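D-alanyl transferase DltD (Enterococcus faecium TX0133A04, PDB 6PFX) probably takes part in the D-alanylation of lipoteichoic acid in the Gram-positive cell wall. Local coordinates at residues Ser46-Ile51 with Lys352-Ala357; Ala331-Gln336 with Asp358-Pro363; Leu163-Ile166 with Leu171-Pro174. All blocks are in the same frame, centred on the assembly; numbering follows the deposited sequence.

How the interactions relate
The chain first reaches the 3-10 turn after strand 39-43, which opens interaction 1. It then runs through a long passage, half of it helical, where interaction 3 closes a tight local loop between helix 157-167 and the residues leading into helix 174-177. Interaction 3 is thus nested within interaction 1, yet lies across the chain's centre from it, about 42 Å away between centres. Edge strand 330-332 opens interaction 2, and helix 351-365 then closes both remaining contacts, residues 352-357 meeting the turn and 358-363 the strand end. Interactions 1 and 2 therefore cross, and they touch through Phe333, which packs against Ala356 and Ala357.

Interaction 1 (Ser46-Ile51 with Lys352-Ala357); sequences SELSRI and KGWLAA
The turn that follows the first strand of an SGNH-hydrolase-like fold, where a serine nucleophile is expected, is backed here by the indole of Trp354, which meets Glu47, Leu48 and Arg50. The backbone carbonyl of Glu47 lies at the ring edge, in the plane of the indole, its O 3.6 Å from Trp354 CZ2. The Leu48 side chain crosses that of Trp354 at about a right angle, and its CD2, placed obliquely to the indole, is 3.7 Å from Trp354 CH2. Glu47 CG touches Trp354 CZ2 at 4.0 Å; with CG set between the backbone N and the carbonyl carbon (chi1 70°) and the chain bent at chi2, the carboxylate turns back so that OE2 takes a hydrogen bond from Ser45 N, its plane 25° from that of the indole. The same turn begins with Ser46, whose OG is hydrogen-bonded to His348 NE2; with Asp345 the pair is arranged like a Ser-His-Asp triad, consistent with a catalytic centre. The turn is braced internally. Ser49 OG donates to Ser46 O (2.9 Å), which also accepts from Ser49 N, while Arg50 grips Ser49 OG side-on through NE and NH1, both nearly in the guanidinium plane. Arg50 NH2 adds a salt bridge to Glu344.

Interaction 2 (Ala331-Gln336 with Asp358-Pro363); sequences ADFVNQ and DQQIRP
Ala331 and Gln360 form the tight part of this contact, a methyl group set against a primary amide. Ala331 CB lies well out of the amide plane and is close to all three of its heavy atoms: 3.3 Å from Gln360 OE1, and 3.5 Å from Gln360 CD and from NE2. Gln360 gets there because CG sits beside its backbone N and the chain then runs straight (chi2 -177°), carrying the amide from the helix to the strand. Phe333 comes from the opposite direction. Its CE1 and CZ are each 3.8 Å from Gln360 NE2, which approaches obliquely, with ring and amide planes 78° apart. One face of the ring has Ala331 O above it, toward the rim, and Phe342 meets it edge-to-face. No hydrogen bond links the two segments.

Beyond Phe333 the two segments part. There the chain leaves the sheet through an Asx turn, Asp332 OD1 taking Val334 N at 3.0 Å, nearly along its C-O axis, and Asn335 is exposed. Gln336 NE2 reaches Asn335 OD1 from 50° above the carbonyl plane. Ala331 thus faces helix 351-365, whereas Asp332 and Val334 turn to helix 308-323, so that the edge strand of the parallel sheet is held between helices, as in the alpha/beta/alpha sandwich of SGNH hydrolases.

Interaction 3 (Leu163-Ile166 with Leu171-Pro174); sequences LQTI and LPLP
The nearly flat, C-gamma-exo puckered ring of Pro172 is at the centre of this contact: Thr165 covers one face and Ile166 borders the edge. Thr165 CG2 stands over that face, 4.1 Å from Pro172 N and 4.4 Å from Pro172 CG. Ile166 meets the CG-CD edge of the ring, CD1 close to its mean plane and CG1 somewhat further out of it: its CG1 is 3.5 Å from Pro172 CG and 3.6 Å from Pro172 CD, and its CD1 is 3.7 Å from Pro172 CG. The flat peptide unit that enters the proline is touched as well, since Thr165 CG2 lies 4.2 Å from Leu171 C.

All this takes place in a helix-loop-helix connection. Helix 157-167 ends, the chain turns sharply, and residues 171-173 run in an extended, polyproline II-like conformation to Leu173, the N-cap of helix 174-177. The start of this extended piece, Leu171 and Pro172, lies beside the last turn of the helix the chain has just left, and the two are joined by apolar contacts with no hydrogen bond between them.

Two torsions divide the roles of the helix residues. In Thr165, CG2 is trans to the backbone N and is directed at the proline, whereas OG1 lies beside that N (chi1 -62°) and bonds back to Ala161 O within the helix. Ile166, extended at chi2 (168°), has further neighbours in Leu130, Met133 and Ala144, so the same side chain that meets Pro172 also joins the packing with helices 123-132 and 138-147. Leu171, by contrast, directs its side chain away from the helix and is exposed.

Interaction 1 (Ser46-Ile51 with Lys352-Ala357)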
loop_
_atom_site.group_PDB
_atom_site.type_symbol
_atom_site.label_atom_id
_atom_site.label_comp_id
_atom_site.label_asym_id
_atom_site.label_seq_id
_atom_site.Cartn_x
_atom_site.Cartn_y
_atom_site.Cartn_z
ATOM N N SER A 46 -6.889 1.808 -2.475
ATOM C CA SER A 46 -7.854 2.783 -2.980
ATOM C C SER A 46 -7.983 4.029 -2.110
ATOM O O SER A 46 -8.462 5.057 -2.601
ATOM C CB SER A 46 -9.231 2.128 -3.148
ATOM O OG SER A 46 -9.630 1.481 -1.956
ATOM N N GLU A 47 -7.575 3.974 -0.841
ATOM C CA GLU A 47 -7.694 5.148 0.013
ATOM C C GLU A 47 -6.858 6.306 -0.511
ATOM O O GLU A 47 -7.132 7.465 -0.184
ATOM C CB GLU A 47 -7.301 4.809 1.452
ATOM C CG GLU A 47 -5.815 4.528 1.696
ATOM C CD GLU A 47 -5.343 3.184 1.178
ATOM O OE1 GLU A 47 -6.162 2.314 0.803
ATOM O OE2 GLU A 47 -4.120 2.996 1.142
ATOM N N LEU A 48 -5.838 6.022 -1.315
ATOM C CA LEU A 48 -5.004 7.109 -1.798
ATOM C C LEU A 48 -5.698 7.968 -2.845
ATOM O O LEU A 48 -5.201 9.056 -3.154
ATOM C CB LEU A 48 -3.692 6.546 -2.344
ATOM C CG LEU A 48 -2.732 5.998 -1.281
ATOM C CD1 LEU A 48 -1.588 5.231 -1.942
ATOM C CD2 LEU A 48 -2.193 7.119 -0.422
ATOM N N SER A 49 -6.824 7.524 -3.390
ATOM C CA SER A 49 -7.596 8.355 -4.302
ATOM C C SER A 49 -8.591 9.266 -3.587
ATOM O O SER A 49 -9.320 10.007 -4.255
ATOM C CB SER A 49 -8.364 7.481 -5.294
ATOM O OG SER A 49 -9.454 6.854 -4.642
ATOM N N ARG A 50 -8.646 9.241 -2.255
ATOM C CA ARG A 50 -9.632 10.043 -1.528
ATOM C C ARG A 50 -9.099 11.471 -1.404
ATOM O O ARG A 50 -8.620 11.905 -0.352
ATOM C CB ARG A 50 -9.944 9.440 -0.161
ATOM C CG ARG A 50 -10.445 7.989 -0.167
ATOM C CD ARG A 50 -11.707 7.803 -1.003
ATOM N NE ARG A 50 -11.451 7.828 -2.442
ATOM C CZ ARG A 50 -12.350 8.184 -3.357
ATOM N NH1 ARG A 50 -12.023 8.176 -4.644
ATOM N NH2 ARG A 50 -13.568 8.562 -2.986
ATOM N N ILE A 51 -9.208 12.226 -2.497
ATOM C CA ILE A 51 -8.726 13.605 -2.513
ATOM C C ILE A 51 -9.728 14.490 -1.775
ATOM O O ILE A 51 -10.884 14.623 -2.191
ATOM C CB ILE A 51 -8.497 14.122 -3.941
ATOM C CG1 ILE A 51 -7.655 13.149 -4.772
ATOM C CG2 ILE A 51 -7.811 15.509 -3.896
ATOM C CD1 ILE A 51 -6.189 13.164 -4.450
ATOM N N LYS A 352 -10.657 13.319 8.913
ATOM C CA LYS A 352 -9.909 13.368 10.162
ATOM C C LYS A 352 -8.761 12.372 10.172
ATOM O O LYS A 352 -7.737 12.620 10.828
ATOM C CB LYS A 352 -10.879 13.143 11.318
ATOM C CG LYS A 352 -11.719 14.389 11.608
ATOM C CD LYS A 352 -10.978 15.387 12.462
ATOM C CE LYS A 352 -10.851 14.894 13.895
ATOM N NZ LYS A 352 -9.769 15.604 14.630
ATOM N N GLY A 353 -8.914 11.261 9.449
ATOM C CA GLY A 353 -7.890 10.234 9.445
ATOM C C GLY A 353 -6.648 10.670 8.699
ATOM O O GLY A 353 -5.527 10.524 9.196
ATOM N N TRP A 354 -6.832 11.226 7.496
ATOM C CA TRP A 354 -5.704 11.809 6.777
ATOM C C TRP A 354 -5.082 12.961 7.560
ATOM O O TRP A 354 -3.862 13.141 7.539
ATOM C CB TRP A 354 -6.115 12.255 5.371
ATOM C CG TRP A 354 -6.175 11.137 4.372
ATOM C CD1 TRP A 354 -7.253 10.770 3.606
ATOM C CD2 TRP A 354 -5.109 10.240 4.013
ATOM N NE1 TRP A 354 -6.918 9.709 2.797
ATOM C CE2 TRP A 354 -5.612 9.363 3.030
ATOM C CE3 TRP A 354 -3.775 10.103 4.420
ATOM C CZ2 TRP A 354 -4.831 8.360 2.457
ATOM C CZ3 TRP A 354 -3.004 9.108 3.849
ATOM C CH2 TRP A 354 -3.534 8.252 2.878
ATOM N N LEU A 355 -5.891 13.765 8.246
ATOM C CA LEU A 355 -5.288 14.817 9.053
ATOM C C LEU A 355 -4.457 14.222 10.181
ATOM O O LEU A 355 -3.342 14.693 10.443
ATOM C CB LEU A 355 -6.349 15.759 9.601
ATOM C CG LEU A 355 -5.823 16.866 10.509
ATOM C CD1 LEU A 355 -4.916 17.799 9.729
ATOM C CD2 LEU A 355 -6.946 17.653 11.178
ATOM N N ALA A 356 -4.957 13.158 10.825
ATOM C CA ALA A 356 -4.188 12.524 11.893
ATOM C C ALA A 356 -2.896 11.949 11.343
ATOM O O ALA A 356 -1.841 12.018 11.984
ATOM C CB ALA A 356 -4.996 11.397 12.540
ATOM N N ALA A 357 -2.971 11.348 10.159
ATOM C CA ALA A 357 -1.782 10.797 9.532
ATOM C C ALA A 357 -0.755 11.888 9.293
ATOM O O ALA A 357 0.451 11.664 9.467
ATOM C CB ALA A 357 -2.181 10.079 8.242
#

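Interaction 2 (Ala331-Gln336 with Asp358-Pro363)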
loop_
_atom_site.group_PDB
_atom_site.type_symbol
_atom_site.label_atom_id
_atom_site.label_comp_id
_atom_site.label_asym_id
_atom_site.label_seq_id
_atom_site.Cartn_x
_atom_site.Cartn_y
_atom_site.Cartn_z
ATOM N N ALA A 331 2.315 4.435 12.672
ATOM C CA ALA A 331 1.149 5.188 13.122
ATOM C C ALA A 331 -0.010 4.203 13.155
ATOM O O ALA A 331 -0.644 3.941 12.130
ATOM C CB ALA A 331 0.850 6.337 12.170
ATOM N N ASP A 332 -0.296 3.671 14.331
ATOM C CA ASP A 332 -1.349 2.677 14.513
ATOM C C ASP A 332 -2.605 3.413 14.956
ATOM O O ASP A 332 -2.677 3.904 16.087
ATOM C CB ASP A 332 -0.905 1.659 15.561
ATOM C CG ASP A 332 -1.984 0.646 15.906
ATOM O OD1 ASP A 332 -3.090 0.691 15.332
ATOM O OD2 ASP A 332 -1.711 -0.213 16.766
ATOM N N PHE A 333 -3.579 3.520 14.051
ATOM C CA PHE A 333 -4.827 4.224 14.317
ATOM C C PHE A 333 -6.014 3.281 14.559
ATOM O O PHE A 333 -7.164 3.726 14.525
ATOM C CB PHE A 333 -5.146 5.186 13.164
ATOM C CG PHE A 333 -4.160 6.315 12.988
ATOM C CD1 PHE A 333 -3.734 7.072 14.062
ATOM C CD2 PHE A 333 -3.698 6.637 11.727
ATOM C CE1 PHE A 333 -2.841 8.114 13.873
ATOM C CE2 PHE A 333 -2.829 7.679 11.540
ATOM C CZ PHE A 333 -2.399 8.411 12.609
ATOM N N VAL A 334 -5.763 1.998 14.824
ATOM C CA VAL A 334 -6.863 1.058 15.044
ATOM C C VAL A 334 -7.765 1.545 16.164
ATOM O O VAL A 334 -8.986 1.341 16.131
ATOM C CB VAL A 334 -6.294 -0.344 15.323
ATOM C CG1 VAL A 334 -7.370 -1.338 15.741
ATOM C CG2 VAL A 334 -5.552 -0.828 14.078
ATOM N N ASN A 335 -7.187 2.192 17.171
ATOM C CA ASN A 335 -7.977 2.676 18.296
ATOM C C ASN A 335 -8.746 3.965 17.993
ATOM O O ASN A 335 -9.397 4.504 18.901
ATOM C CB ASN A 335 -7.117 2.853 19.554
ATOM C CG ASN A 335 -6.206 4.074 19.498
ATOM O OD1 ASN A 335 -6.178 4.826 18.516
ATOM N ND2 ASN A 335 -5.455 4.282 20.577
ATOM N N GLN A 336 -8.732 4.444 16.747
ATOM C CA GLN A 336 -9.509 5.611 16.340
ATOM C C GLN A 336 -10.820 5.219 15.673
ATOM O O GLN A 336 -11.460 6.051 15.020
ATOM C CB GLN A 336 -8.674 6.489 15.407
ATOM C CG GLN A 336 -7.445 7.074 16.067
ATOM C CD GLN A 336 -7.806 7.992 17.198
ATOM O OE1 GLN A 336 -8.562 8.948 17.016
ATOM N NE2 GLN A 336 -7.282 7.704 18.381
ATOM N N ASP A 358 -1.217 13.085 8.918
ATOM C CA ASP A 358 -0.290 14.167 8.644
ATOM C C ASP A 358 0.551 14.516 9.863
ATOM O O ASP A 358 1.661 15.035 9.710
ATOM C CB ASP A 358 -1.009 15.418 8.143
ATOM C CG ASP A 358 -0.032 16.441 7.582
ATOM O OD1 ASP A 358 0.751 16.048 6.695
ATOM O OD2 ASP A 358 -0.004 17.607 8.053
ATOM N N GLN A 359 0.027 14.296 11.073
ATOM C CA GLN A 359 0.787 14.612 12.279
ATOM C C GLN A 359 2.023 13.737 12.418
ATOM O O GLN A 359 2.938 14.077 13.178
ATOM C CB GLN A 359 -0.097 14.490 13.513
ATOM C CG GLN A 359 -1.406 15.282 13.411
ATOM C CD GLN A 359 -1.247 16.694 12.875
ATOM O OE1 GLN A 359 -0.518 17.506 13.442
ATOM N NE2 GLN A 359 -1.911 16.989 11.757
ATOM N N GLN A 360 2.048 12.594 11.751
ATOM C CA GLN A 360 3.238 11.762 11.728
ATOM C C GLN A 360 3.954 11.823 10.392
ATOM O O GLN A 360 5.182 11.745 10.373
ATOM C CB GLN A 360 2.891 10.328 12.143
ATOM C CG GLN A 360 2.358 10.317 13.600
ATOM C CD GLN A 360 2.042 8.941 14.132
ATOM O OE1 GLN A 360 2.875 8.028 14.083
ATOM N NE2 GLN A 360 0.830 8.784 14.662
ATOM N N ILE A 361 3.232 12.020 9.284
ATOM C CA ILE A 361 3.889 12.142 7.985
ATOM C C ILE A 361 4.759 13.391 7.941
ATOM O O ILE A 361 5.909 13.350 7.487
ATOM C CB ILE A 361 2.856 12.172 6.840
ATOM C CG1 ILE A 361 2.182 10.812 6.665
ATOM C CG2 ILE A 361 3.506 12.700 5.539
ATOM C CD1 ILE A 361 0.873 10.900 5.850
ATOM N N ARG A 362 4.205 14.528 8.372
ATOM C CA ARG A 362 4.895 15.805 8.241
ATOM C C ARG A 362 6.220 15.828 8.986
ATOM O O ARG A 362 7.250 16.117 8.350
ATOM C CB ARG A 362 3.971 16.956 8.685
ATOM C CG ARG A 362 4.530 18.367 8.424
ATOM C CD ARG A 362 3.757 19.440 9.199
ATOM N NE ARG A 362 3.770 19.157 10.631
ATOM C CZ ARG A 362 4.839 19.273 11.416
ATOM N NH1 ARG A 362 6.002 19.678 10.918
ATOM N NH2 ARG A 362 4.740 18.984 12.706
ATOM N N PRO A 363 6.302 15.525 10.282
ATOM C CA PRO A 363 7.619 15.596 10.935
ATOM C C PRO A 363 8.623 14.575 10.403
ATOM O O PRO A 363 9.834 14.844 10.416
ATOM C CB PRO A 363 7.293 15.389 12.415
ATOM C CG PRO A 363 6.011 14.601 12.401
ATOM C CD PRO A 363 5.237 15.136 11.228
#

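Interaction 3 (Leu163-Ile166 with Leu171-Pro174)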
loop_
_atom_site.group_PDB
_atom_site.type_symbol
_atom_site.label_atom_id
_atom_site.label_comp_id
_atom_site.label_asym_id
_atom_site.label_seq_id
_atom_site.Cartn_x
_atom_site.Cartn_y
_atom_site.Cartn_z
ATOM N N LEU A 163 10.599 -20.140 -13.000
ATOM C CA LEU A 163 10.146 -20.018 -11.621
ATOM C C LEU A 163 10.299 -21.335 -10.869
ATOM O O LEU A 163 10.605 -21.335 -9.672
ATOM C CB LEU A 163 8.694 -19.561 -11.563
ATOM C CG LEU A 163 8.401 -18.160 -12.079
ATOM C CD1 LEU A 163 6.897 -17.888 -12.026
ATOM C CD2 LEU A 163 9.180 -17.094 -11.306
ATOM N N GLN A 164 10.073 -22.470 -11.539
ATOM C CA GLN A 164 10.308 -23.761 -10.891
ATOM C C GLN A 164 11.770 -23.927 -10.465
ATOM O O GLN A 164 12.057 -24.489 -9.401
ATOM C CB GLN A 164 9.878 -24.900 -11.817
ATOM C CG GLN A 164 8.370 -24.997 -12.061
ATOM C CD GLN A 164 7.594 -25.457 -10.839
ATOM O OE1 GLN A 164 8.160 -25.656 -9.760
ATOM N NE2 GLN A 164 6.286 -25.626 -11.001
ATOM N N THR A 165 12.710 -23.455 -11.285
ATOM C CA THR A 165 14.124 -23.500 -10.915
ATOM C C THR A 165 14.388 -22.691 -9.649
ATOM O O THR A 165 15.071 -23.159 -8.729
ATOM C CB THR A 165 14.946 -22.970 -12.092
ATOM O OG1 THR A 165 14.755 -23.826 -13.229
ATOM C CG2 THR A 165 16.416 -22.905 -11.760
ATOM N N ILE A 166 13.851 -21.470 -9.590
ATOM C CA ILE A 166 14.039 -20.604 -8.430
ATOM C C ILE A 166 13.373 -21.194 -7.195
ATOM O O ILE A 166 13.920 -21.139 -6.087
ATOM C CB ILE A 166 13.520 -19.184 -8.743
ATOM C CG1 ILE A 166 14.367 -18.579 -9.858
ATOM C CG2 ILE A 166 13.498 -18.366 -7.467
ATOM C CD1 ILE A 166 13.792 -17.316 -10.468
ATOM N N LEU A 171 19.692 -20.807 -9.103
ATOM C CA LEU A 171 19.709 -19.626 -9.945
ATOM C C LEU A 171 19.519 -20.038 -11.398
ATOM O O LEU A 171 20.227 -20.925 -11.883
ATOM C CB LEU A 171 21.035 -18.907 -9.766
ATOM C CG LEU A 171 21.129 -17.497 -10.334
ATOM C CD1 LEU A 171 20.219 -16.514 -9.626
ATOM C CD2 LEU A 171 22.585 -17.062 -10.243
ATOM N N PRO A 172 18.562 -19.443 -12.111
ATOM C CA PRO A 172 18.394 -19.782 -13.530
ATOM C C PRO A 172 19.658 -19.479 -14.324
ATOM O O PRO A 172 20.346 -18.486 -14.085
ATOM C CB PRO A 172 17.230 -18.884 -13.971
ATOM C CG PRO A 172 16.468 -18.614 -12.706
ATOM C CD PRO A 172 17.522 -18.508 -11.637
ATOM N N LEU A 173 19.956 -20.333 -15.293
ATOM C CA LEU A 173 21.108 -20.080 -16.142
ATOM C C LEU A 173 20.883 -18.841 -17.011
ATOM O O LEU A 173 19.754 -18.540 -17.407
ATOM C CB LEU A 173 21.357 -21.275 -17.052
ATOM C CG LEU A 173 21.856 -22.555 -16.389
ATOM C CD1 LEU A 173 21.874 -23.710 -17.382
ATOM C CD2 LEU A 173 23.249 -22.320 -15.816
ATOM N N PRO A 174 21.953 -18.113 -17.339
ATOM C CA PRO A 174 21.787 -16.984 -18.269
ATOM C C PRO A 174 21.141 -17.396 -19.576
ATOM O O PRO A 174 20.332 -16.643 -20.136
ATOM C CB PRO A 174 23.224 -16.473 -18.464
ATOM C CG PRO A 174 23.940 -16.911 -17.225
ATOM C CD PRO A 174 23.326 -18.212 -16.813
#